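Local coordinates for protein V-type ATP synthase alpha chain (PDB 4O1S) that is an intein splicing domain of the all-beta Hint fold, carried within the A subunit of a V-type ATPase, at residues Lys32-Val37 against Leu48-Gln53; Glu44-Lys49 against Arg68-Gly73; His95-Leu100 against Val108-Leu113. One frame throughout, in Å; residues are numbered along the deposited sequence.

Contact 1: Lys32-Val37 against Leu48-Gln53; sequences KEDNIV and LKDPIQ
The side chain of N35 reaches across to the backbone at K49. Its OD1 accepts K49 N at 2.9 Å, with an N-H...O angle of 160°. The N-H lies above the amide plane, 35° out of it, and uses no lone pair direction. The carboxamide gets there because CG sits beside the backbone N of N35 (chi1 -64°). The second polar contact is weak. K49 NZ lies 3.3 Å from D34 O, at the end of a lysine chain bent at its last three torsions.

Charge plays a looser part. D34 OD1 stands 4.5 Å from K49 NZ, beyond a salt bridge, though some attraction is likely. D34 OD2 is 4.3 Å from D50 OD2. These two carboxylates would disfavour each other somewhat, and the lysine may offset part of that.

Van der Waals contacts make up the rest. The D34 and K49 side chains cross at about a right angle, with D34 CG 3.9 Å from K49 CB. N35 and L48 meet separately: L48 CD1 comes to 3.7 Å from N35 ND2, so the same amide meets a methyl and a backbone N-H.

The contact lies at the surface, at one end of the hairpin of strands 36-40 and 43-58. The chain turns a corner at K49 and D50, between two parts of strand 43-58. Helix 22-31 lies beside it: N35 ND2 is hydrogen-bonded to E29 O, and L48 packs on E29. I52, beyond the corner, touches L25 of the same helix.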
loop_
_atom_site.group_PDB
_atom_site.type_symbol
_atom_site.label_atom_id
_atom_site.label_comp_id
_atom_site.label_asym_id
_atom_site.label_seq_id
_atom_site.Cartn_x
_atom_site.Cartn_y
_atom_site.Cartn_z
ATOM N N LYS A 32 5.788 2.426 21.380
ATOM C CA LYS A 32 7.203 2.698 21.653
ATOM C C LYS A 32 7.471 4.101 22.248
ATOM O O LYS A 32 7.036 5.111 21.670
ATOM C CB LYS A 32 8.009 2.478 20.383
ATOM C CG LYS A 32 8.117 1.015 19.963
ATOM C CD LYS A 32 8.500 0.915 18.510
ATOM C CE LYS A 32 9.487 -0.179 18.245
ATOM N NZ LYS A 32 8.876 -1.466 18.655
ATOM N N GLU A 33 8.165 4.156 23.399
ATOM C CA GLU A 33 8.551 5.429 24.065
ATOM C C GLU A 33 9.360 6.364 23.138
ATOM O O GLU A 33 9.126 7.566 23.100
ATOM C CB GLU A 33 9.301 5.165 25.376
ATOM C CG GLU A 33 10.367 6.226 25.720
ATOM C CD GLU A 33 11.791 5.809 25.309
ATOM O OE1 GLU A 33 11.940 4.768 24.634
ATOM O OE2 GLU A 33 12.763 6.518 25.666
ATOM N N ASP A 34 10.318 5.773 22.429
ATOM C CA ASP A 34 10.994 6.302 21.253
ATOM C C ASP A 34 10.193 7.248 20.319
ATOM O O ASP A 34 10.754 8.187 19.750
ATOM C CB ASP A 34 11.389 5.087 20.397
ATOM C CG ASP A 34 12.854 4.766 20.468
ATOM O OD1 ASP A 34 13.553 5.376 21.318
ATOM O OD2 ASP A 34 13.291 3.888 19.677
ATOM N N ASN A 35 8.911 6.965 20.111
ATOM C CA ASN A 35 8.184 7.553 18.988
ATOM C C ASN A 35 7.279 8.672 19.422
ATOM O O ASN A 35 6.951 8.798 20.598
ATOM C CB ASN A 35 7.342 6.505 18.236
ATOM C CG ASN A 35 8.187 5.426 17.573
ATOM O OD1 ASN A 35 9.384 5.615 17.308
ATOM N ND2 ASN A 35 7.568 4.287 17.294
ATOM N N ILE A 36 6.853 9.477 18.461
ATOM C CA ILE A 36 5.914 10.540 18.773
ATOM C C ILE A 36 4.577 10.302 18.084
ATOM O O ILE A 36 4.518 10.061 16.865
ATOM C CB ILE A 36 6.494 11.921 18.430
ATOM C CG1 ILE A 36 7.821 12.110 19.156
ATOM C CG2 ILE A 36 5.549 13.020 18.859
ATOM C CD1 ILE A 36 8.421 13.507 19.025
ATOM N N VAL A 37 3.507 10.335 18.876
ATOM C CA VAL A 37 2.176 10.051 18.342
ATOM C C VAL A 37 1.369 11.295 18.367
ATOM O O VAL A 37 1.223 11.929 19.405
ATOM C CB VAL A 37 1.410 8.987 19.143
ATOM C CG1 VAL A 37 0.002 8.833 18.606
ATOM C CG2 VAL A 37 2.146 7.657 19.083
ATOM N N LEU A 48 8.394 7.913 13.581
ATOM C CA LEU A 48 9.265 6.840 14.014
ATOM C C LEU A 48 10.673 7.334 14.317
ATOM O O LEU A 48 11.343 7.867 13.431
ATOM C CB LEU A 48 9.335 5.764 12.914
ATOM C CG LEU A 48 8.276 4.656 12.887
ATOM C CD1 LEU A 48 7.023 5.015 13.670
ATOM C CD2 LEU A 48 7.945 4.358 11.471
ATOM N N LYS A 49 11.127 7.134 15.554
ATOM C CA LYS A 49 12.530 7.382 15.890
ATOM C C LYS A 49 13.495 6.569 14.983
ATOM O O LYS A 49 14.402 7.148 14.393
ATOM C CB LYS A 49 12.796 7.151 17.380
ATOM C CG LYS A 49 14.267 7.207 17.748
ATOM C CD LYS A 49 14.694 8.611 18.166
ATOM C CE LYS A 49 14.696 8.782 19.694
ATOM N NZ LYS A 49 13.663 9.768 20.202
ATOM N N ASP A 50 13.283 5.252 14.857
ATOM C CA ASP A 50 13.994 4.435 13.859
ATOM C C ASP A 50 13.091 4.185 12.686
ATOM O O ASP A 50 12.063 3.508 12.828
ATOM C CB ASP A 50 14.348 3.043 14.377
ATOM C CG ASP A 50 15.288 3.064 15.538
ATOM O OD1 ASP A 50 16.079 4.024 15.664
ATOM O OD2 ASP A 50 15.239 2.101 16.332
ATOM N N PRO A 51 13.489 4.672 11.508
ATOM C CA PRO A 51 12.699 4.463 10.288
ATOM C C PRO A 51 12.451 2.979 10.055
ATOM O O PRO A 51 13.300 2.134 10.346
ATOM C CB PRO A 51 13.609 5.008 9.190
ATOM C CG PRO A 51 15.003 4.840 9.752
ATOM C CD PRO A 51 14.841 5.170 11.217
ATOM N N ILE A 52 11.274 2.667 9.548
ATOM C CA ILE A 52 10.956 1.295 9.236
ATOM C C ILE A 52 11.566 1.039 7.876
ATOM O O ILE A 52 11.433 1.852 6.960
ATOM C CB ILE A 52 9.414 1.041 9.274
ATOM C CG1 ILE A 52 9.099 -0.133 10.183
ATOM C CG2 ILE A 52 8.834 0.763 7.925
ATOM C CD1 ILE A 52 9.281 0.194 11.655
ATOM N N GLN A 53 12.280 -0.068 7.745
ATOM C CA GLN A 53 12.911 -0.352 6.478
ATOM C C GLN A 53 12.087 -1.294 5.611
ATOM O O GLN A 53 11.967 -2.493 5.893
ATOM C CB GLN A 53 14.293 -0.898 6.712
ATOM C CG GLN A 53 15.234 0.165 7.138
ATOM C CD GLN A 53 16.616 -0.380 7.385
ATOM O OE1 GLN A 53 16.871 -1.564 7.156
ATOM N NE2 GLN A 53 17.524 0.476 7.857
#

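Contact 2: Glu44-Lys49 against Arg68-Gly73; sequences EIIHLK and RLLYKG
The beta hairpin of strands 43-58 and 61-75 brings E44-L48 alongside R68-K72, in a five-stranded antiparallel sheet of this Hint-type intein domain. The short strand axes run 4.7 Å apart at 162°. E44 with K72 and I46 with L70 are hydrogen-bonded pairs. I45 with Y71 and H47 with L69 are non-hydrogen-bonded pairs.

Backbone bonds link the strands in alternate pairs. I46 N gives to L70 O at 2.8 Å, and L70 N returns to I46 O. E44 and K72 make the same double link, with the bond from E44 N more bent. L48 N closes the series on R68 O at 2.7 Å.

The side chains sort onto two faces. I46 and L70 lie on one, with L48 CD2 4.0 Å from L70 CG, the two chains crossing at about a right angle. Helix 22-31 covers this face, where Y26 touches both I46 and L70. E44 is on it too, and its OE1 is held by R30 in a salt bridge and by Y26 OH in a hydrogen bond.

I45, H47, L69 and Y71 occupy the other face. I45 CG2 meets L69 CD1 at 4.1 Å, and I45 CG1 approaches the edge of the Y71 ring. A bound EPE molecule, probably from the crystallisation liquor, lies next to the Y71 side chain.

H47 adds a side-chain bond to the ladder. With CG anti to the backbone N (chi1 -176°), the ring turns along the strand toward R68. R68 O thus accepts two N-H groups: L48 N, and H47 ND1 at 3.2 Å, which has the oxygen in its ring plane but itself stands above the R68 carbonyl plane.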
loop_
_atom_site.group_PDB
_atom_site.type_symbol
_atom_site.label_atom_id
_atom_site.label_comp_id
_atom_site.label_asym_id
_atom_site.label_seq_id
_atom_site.Cartn_x
_atom_site.Cartn_y
_atom_site.Cartn_z
ATOM N N GLU A 44 -4.532 9.949 12.900
ATOM C CA GLU A 44 -3.429 9.807 13.828
ATOM C C GLU A 44 -2.138 9.468 13.096
ATOM O O GLU A 44 -2.133 8.719 12.094
ATOM C CB GLU A 44 -3.733 8.736 14.858
ATOM C CG GLU A 44 -2.753 8.753 15.996
ATOM C CD GLU A 44 -3.073 7.706 17.047
ATOM O OE1 GLU A 44 -2.781 6.504 16.816
ATOM O OE2 GLU A 44 -3.619 8.098 18.104
ATOM N N ILE A 45 -1.039 10.018 13.604
ATOM C CA ILE A 45 0.267 9.808 12.995
ATOM C C ILE A 45 1.333 9.381 14.010
ATOM O O ILE A 45 1.382 9.877 15.153
ATOM C CB ILE A 45 0.721 11.066 12.242
ATOM C CG1 ILE A 45 -0.187 11.302 11.044
ATOM C CG2 ILE A 45 2.142 10.926 11.755
ATOM C CD1 ILE A 45 -0.262 12.754 10.619
ATOM N N ILE A 46 2.177 8.444 13.597
ATOM C CA ILE A 46 3.304 8.110 14.423
ATOM C C ILE A 46 4.548 8.511 13.678
ATOM O O ILE A 46 4.746 8.170 12.504
ATOM C CB ILE A 46 3.393 6.616 14.776
ATOM C CG1 ILE A 46 2.035 6.046 15.185
ATOM C CG2 ILE A 46 4.441 6.399 15.876
ATOM C CD1 ILE A 46 2.075 4.527 15.257
ATOM N N HIS A 47 5.386 9.254 14.374
ATOM C CA HIS A 47 6.671 9.592 13.833
ATOM C C HIS A 47 7.708 8.638 14.441
ATOM O O HIS A 47 7.865 8.539 15.659
ATOM C CB HIS A 47 6.969 11.074 14.097
ATOM C CG HIS A 47 8.244 11.555 13.485
ATOM N ND1 HIS A 47 8.797 10.975 12.364
ATOM C CD2 HIS A 47 9.097 12.542 13.859
ATOM C CE1 HIS A 47 9.924 11.597 12.063
ATOM N NE2 HIS A 47 10.128 12.550 12.955
ATOM N N LEU A 48 8.394 7.913 13.581
ATOM C CA LEU A 48 9.265 6.840 14.014
ATOM C C LEU A 48 10.673 7.334 14.317
ATOM O O LEU A 48 11.343 7.867 13.431
ATOM C CB LEU A 48 9.335 5.764 12.914
ATOM C CG LEU A 48 8.276 4.656 12.887
ATOM C CD1 LEU A 48 7.023 5.015 13.670
ATOM C CD2 LEU A 48 7.945 4.358 11.471
ATOM N N LYS A 49 11.127 7.134 15.554
ATOM C CA LYS A 49 12.530 7.382 15.890
ATOM C C LYS A 49 13.495 6.569 14.983
ATOM O O LYS A 49 14.402 7.148 14.393
ATOM C CB LYS A 49 12.796 7.151 17.380
ATOM C CG LYS A 49 14.267 7.207 17.748
ATOM C CD LYS A 49 14.694 8.611 18.166
ATOM C CE LYS A 49 14.696 8.782 19.694
ATOM N NZ LYS A 49 13.663 9.768 20.202
ATOM N N ARG A 68 9.302 6.846 7.777
ATOM C CA ARG A 68 9.430 7.581 9.044
ATOM C C ARG A 68 8.112 7.968 9.696
ATOM O O ARG A 68 8.076 8.275 10.883
ATOM C CB ARG A 68 10.372 8.790 8.893
ATOM C CG ARG A 68 11.798 8.327 8.567
ATOM C CD ARG A 68 12.904 9.371 8.744
ATOM N NE ARG A 68 12.733 10.577 7.929
ATOM C CZ ARG A 68 13.202 10.733 6.690
ATOM N NH1 ARG A 68 13.866 9.748 6.093
ATOM N NH2 ARG A 68 13.000 11.876 6.041
ATOM N N LEU A 69 7.031 7.941 8.920
ATOM C CA LEU A 69 5.691 8.216 9.436
ATOM C C LEU A 69 4.731 7.079 9.138
ATOM O O LEU A 69 4.762 6.507 8.046
ATOM C CB LEU A 69 5.114 9.473 8.809
ATOM C CG LEU A 69 5.760 10.799 9.160
ATOM C CD1 LEU A 69 4.796 11.886 8.802
ATOM C CD2 LEU A 69 6.087 10.857 10.623
ATOM N N LEU A 70 3.874 6.767 10.107
ATOM C CA LEU A 70 2.771 5.856 9.879
ATOM C C LEU A 70 1.519 6.645 10.155
ATOM O O LEU A 70 1.525 7.554 10.989
ATOM C CB LEU A 70 2.808 4.661 10.833
ATOM C CG LEU A 70 4.078 3.823 10.866
ATOM C CD1 LEU A 70 3.902 2.683 11.844
ATOM C CD2 LEU A 70 4.429 3.317 9.484
ATOM N N TYR A 71 0.450 6.272 9.460
ATOM C CA TYR A 71 -0.835 6.930 9.572
ATOM C C TYR A 71 -1.937 5.904 9.824
ATOM O O TYR A 71 -1.908 4.771 9.311
ATOM C CB TYR A 71 -1.115 7.741 8.296
ATOM C CG TYR A 71 -2.571 8.141 8.085
ATOM C CD1 TYR A 71 -3.118 9.242 8.740
ATOM C CD2 TYR A 71 -3.397 7.427 7.214
ATOM C CE1 TYR A 71 -4.448 9.613 8.540
ATOM C CE2 TYR A 71 -4.728 7.793 7.012
ATOM C CZ TYR A 71 -5.240 8.882 7.677
ATOM O OH TYR A 71 -6.548 9.246 7.474
ATOM N N LYS A 72 -2.904 6.306 10.640
ATOM C CA LYS A 72 -4.110 5.523 10.840
ATOM C C LYS A 72 -5.297 6.455 10.805
ATOM O O LYS A 72 -5.332 7.458 11.521
ATOM C CB LYS A 72 -4.060 4.791 12.175
ATOM C CG LYS A 72 -5.351 4.093 12.533
ATOM C CD LYS A 72 -5.281 3.395 13.882
ATOM C CE LYS A 72 -6.659 3.318 14.513
ATOM N NZ LYS A 72 -6.594 2.485 15.740
ATOM N N GLY A 73 -6.276 6.131 9.972
ATOM C CA GLY A 73 -7.465 6.952 9.862
ATOM C C GLY A 73 -8.732 6.130 9.765
ATOM O O GLY A 73 -8.792 4.982 10.218
#

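Contact 3: His95-Leu100 against Val108-Leu113; sequences HKLFVL and VMASNL. With SO4 (sulfate ion), chain G.
L97 and V108 are joined by a pair of backbone hydrogen bonds. L97 N gives to V108 O at 2.8 Å, and V108 N gives back to L97 O. A110 N extends the ladder beyond the strand, donating to H95 O at 2.8 Å with the bond nearly straight at the acceptor (174°). K96 and M109 form the non-hydrogen-bonded pair between these links.

Apolar side chains line the face of L97 and V108. V99 CG2 touches V108 CG1, and also lies 3.9 Å from L113 CD1. V108 CG1 falls between its own backbone N and carbonyl carbon (chi1 65°), which turns that methyl toward V99. L97 spreads over the loop end of the other segment: its CD2 is 4.3 Å from A110 CB, and its CG meets L113 CD2.

This is the beta hairpin of strands 96-101 and 104-109, with strand 104-109 at the edge of a four-stranded antiparallel sheet within the intein splicing domain. L97 and L113 both pack on I81 of strand 77-83, so the hairpin meets a second sheet here. Strand 165-168 lies on the other flank of strand 96-101.

After M109 the chain turns. M109 O takes both N112 N and L113 N, and L113 comes back beside V99.

K96 and M109 lie on the other face of the hairpin. Their chains cross at a slant, K96 CE being 4.0 Å from M109 CG. On the outer edge of strand 104-109, M109 N gives a hydrogen bond to O4 of a sulfate ion, probably from the crystallisation liquor, at 2.8 Å. K96 CE approaches its O2 to 3.7 Å.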
loop_
_atom_site.group_PDB
_atom_site.type_symbol
_atom_site.label_atom_id
_atom_site.label_comp_id
_atom_site.label_asym_id
_atom_site.label_seq_id
_atom_site.Cartn_x
_atom_site.Cartn_y
_atom_site.Cartn_z
ATOM N N HIS A 95 -6.948 5.807 -3.456
ATOM C CA HIS A 95 -5.655 5.151 -3.623
ATOM C C HIS A 95 -5.433 4.757 -5.072
ATOM O O HIS A 95 -6.389 4.434 -5.785
ATOM C CB HIS A 95 -5.562 3.907 -2.750
ATOM C CG HIS A 95 -4.188 3.639 -2.247
ATOM N ND1 HIS A 95 -3.065 3.916 -2.996
ATOM C CD2 HIS A 95 -3.743 3.165 -1.060
ATOM C CE1 HIS A 95 -1.989 3.604 -2.297
ATOM N NE2 HIS A 95 -2.372 3.145 -1.119
ATOM N N LYS A 96 -4.169 4.776 -5.500
ATOM C CA LYS A 96 -3.813 4.543 -6.909
ATOM C C LYS A 96 -3.030 3.275 -7.163
ATOM O O LYS A 96 -2.164 2.878 -6.366
ATOM C CB LYS A 96 -3.030 5.719 -7.488
ATOM C CG LYS A 96 -3.912 6.892 -7.801
ATOM C CD LYS A 96 -3.131 8.166 -7.978
ATOM C CE LYS A 96 -4.072 9.259 -8.462
ATOM N NZ LYS A 96 -3.351 10.487 -8.854
ATOM N N LEU A 97 -3.353 2.640 -8.287
ATOM C CA LEU A 97 -2.610 1.481 -8.754
ATOM C C LEU A 97 -1.975 1.891 -10.071
ATOM O O LEU A 97 -2.307 2.941 -10.631
ATOM C CB LEU A 97 -3.530 0.276 -8.956
ATOM C CG LEU A 97 -4.311 -0.430 -7.819
ATOM C CD1 LEU A 97 -3.407 -1.164 -6.889
ATOM C CD2 LEU A 97 -5.220 0.510 -7.010
ATOM N N PHE A 98 -1.056 1.075 -10.562
ATOM C CA PHE A 98 -0.432 1.333 -11.851
ATOM C C PHE A 98 -0.972 0.362 -12.879
ATOM O O PHE A 98 -0.997 -0.857 -12.644
ATOM C CB PHE A 98 1.081 1.176 -11.737
ATOM C CG PHE A 98 1.731 2.282 -10.987
ATOM C CD1 PHE A 98 1.909 3.532 -11.592
ATOM C CD2 PHE A 98 2.138 2.094 -9.667
ATOM C CE1 PHE A 98 2.496 4.583 -10.900
ATOM C CE2 PHE A 98 2.733 3.130 -8.951
ATOM C CZ PHE A 98 2.911 4.381 -9.563
ATOM N N VAL A 99 -1.402 0.891 -14.021
ATOM C CA VAL A 99 -1.982 0.050 -15.072
ATOM C C VAL A 99 -1.203 0.095 -16.364
ATOM O O VAL A 99 -0.888 1.163 -16.880
ATOM C CB VAL A 99 -3.446 0.444 -15.373
ATOM C CG1 VAL A 99 -4.039 -0.457 -16.443
ATOM C CG2 VAL A 99 -4.242 0.295 -14.137
ATOM N N LEU A 100 -0.919 -1.085 -16.894
ATOM C CA LEU A 100 -0.309 -1.195 -18.203
ATOM C C LEU A 100 -1.357 -1.031 -19.294
ATOM O O LEU A 100 -2.187 -1.900 -19.479
ATOM C CB LEU A 100 0.360 -2.556 -18.336
ATOM C CG LEU A 100 0.921 -2.872 -19.719
ATOM C CD1 LEU A 100 1.977 -1.846 -20.141
ATOM C CD2 LEU A 100 1.491 -4.277 -19.706
ATOM N N VAL A 108 -3.953 4.900 -11.744
ATOM C CA VAL A 108 -5.401 4.942 -11.751
ATOM C C VAL A 108 -5.936 4.769 -10.336
ATOM O O VAL A 108 -5.384 4.013 -9.533
ATOM C CB VAL A 108 -5.999 3.883 -12.703
ATOM C CG1 VAL A 108 -5.664 2.527 -12.201
ATOM C CG2 VAL A 108 -7.518 4.009 -12.771
ATOM N N MET A 109 -7.001 5.499 -10.030
ATOM C CA MET A 109 -7.646 5.392 -8.740
ATOM C C MET A 109 -8.398 4.100 -8.668
ATOM O O MET A 109 -9.007 3.645 -9.650
ATOM C CB MET A 109 -8.599 6.563 -8.506
ATOM C CG MET A 109 -7.854 7.869 -8.306
ATOM S SD MET A 109 -8.912 9.105 -7.558
ATOM C CE MET A 109 -10.084 9.269 -8.890
ATOM N N ALA A 110 -8.345 3.511 -7.488
ATOM C CA ALA A 110 -9.086 2.304 -7.214
ATOM C C ALA A 110 -10.543 2.440 -7.719
ATOM O O ALA A 110 -11.120 1.531 -8.342
ATOM C CB ALA A 110 -9.017 2.014 -5.713
ATOM N N SER A 111 -11.120 3.611 -7.505
ATOM C CA SER A 111 -12.483 3.848 -7.953
ATOM C C SER A 111 -12.619 3.953 -9.472
ATOM O O SER A 111 -13.731 3.982 -9.965
ATOM C CB SER A 111 -13.041 5.098 -7.290
ATOM O OG SER A 111 -12.268 6.224 -7.651
ATOM N N ASN A 112 -11.516 4.008 -10.222
ATOM C CA ASN A 112 -11.645 4.032 -11.694
ATOM C C ASN A 112 -11.133 2.771 -12.356
ATOM O O ASN A 112 -11.319 2.548 -13.557
ATOM C CB ASN A 112 -10.960 5.246 -12.308
ATOM C CG ASN A 112 -11.632 6.538 -11.926
ATOM O OD1 ASN A 112 -12.860 6.604 -11.812
ATOM N ND2 ASN A 112 -10.832 7.571 -11.698
ATOM N N LEU A 113 -10.464 1.954 -11.558
ATOM C CA LEU A 113 -10.083 0.633 -11.993
ATOM C C LEU A 113 -11.274 -0.162 -12.580
ATOM O O LEU A 113 -12.409 -0.100 -12.073
ATOM C CB LEU A 113 -9.486 -0.088 -10.803
ATOM C CG LEU A 113 -8.514 -1.201 -11.132
ATOM C CD1 LEU A 113 -7.385 -0.626 -11.982
ATOM C CD2 LEU A 113 -8.016 -1.799 -9.805
HETATM S S SO4 G . -7.324 8.686 -12.133
HETATM O O1 SO4 G . -7.345 8.508 -13.593
HETATM O O2 SO4 G . -5.948 8.681 -11.617
HETATM O O3 SO4 G . -7.895 9.989 -11.765
HETATM O O4 SO4 G . -8.090 7.578 -11.549
#

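Contacts 1 and 2 are neighbours, with centres about 8 Å apart. They share L48 and K49 on strand 43-58. That strand runs between 36-40 and 61-75 in one antiparallel sheet, so each contact uses a different flank of it. They also touch directly: I36 O lies 2.8 Å from H47 N, a probable hydrogen bond. Contact 3 comes later in the chain. It sits across the chain's centre, its centre about 31 Å from that of contact 1 and about 24 Å from that of contact 2. All three belong to beta hairpins of the intein splicing domain. Contacts 1 and 2 tie one sheet together, while contact 3 belongs to a separate sheet on the far side of the domain.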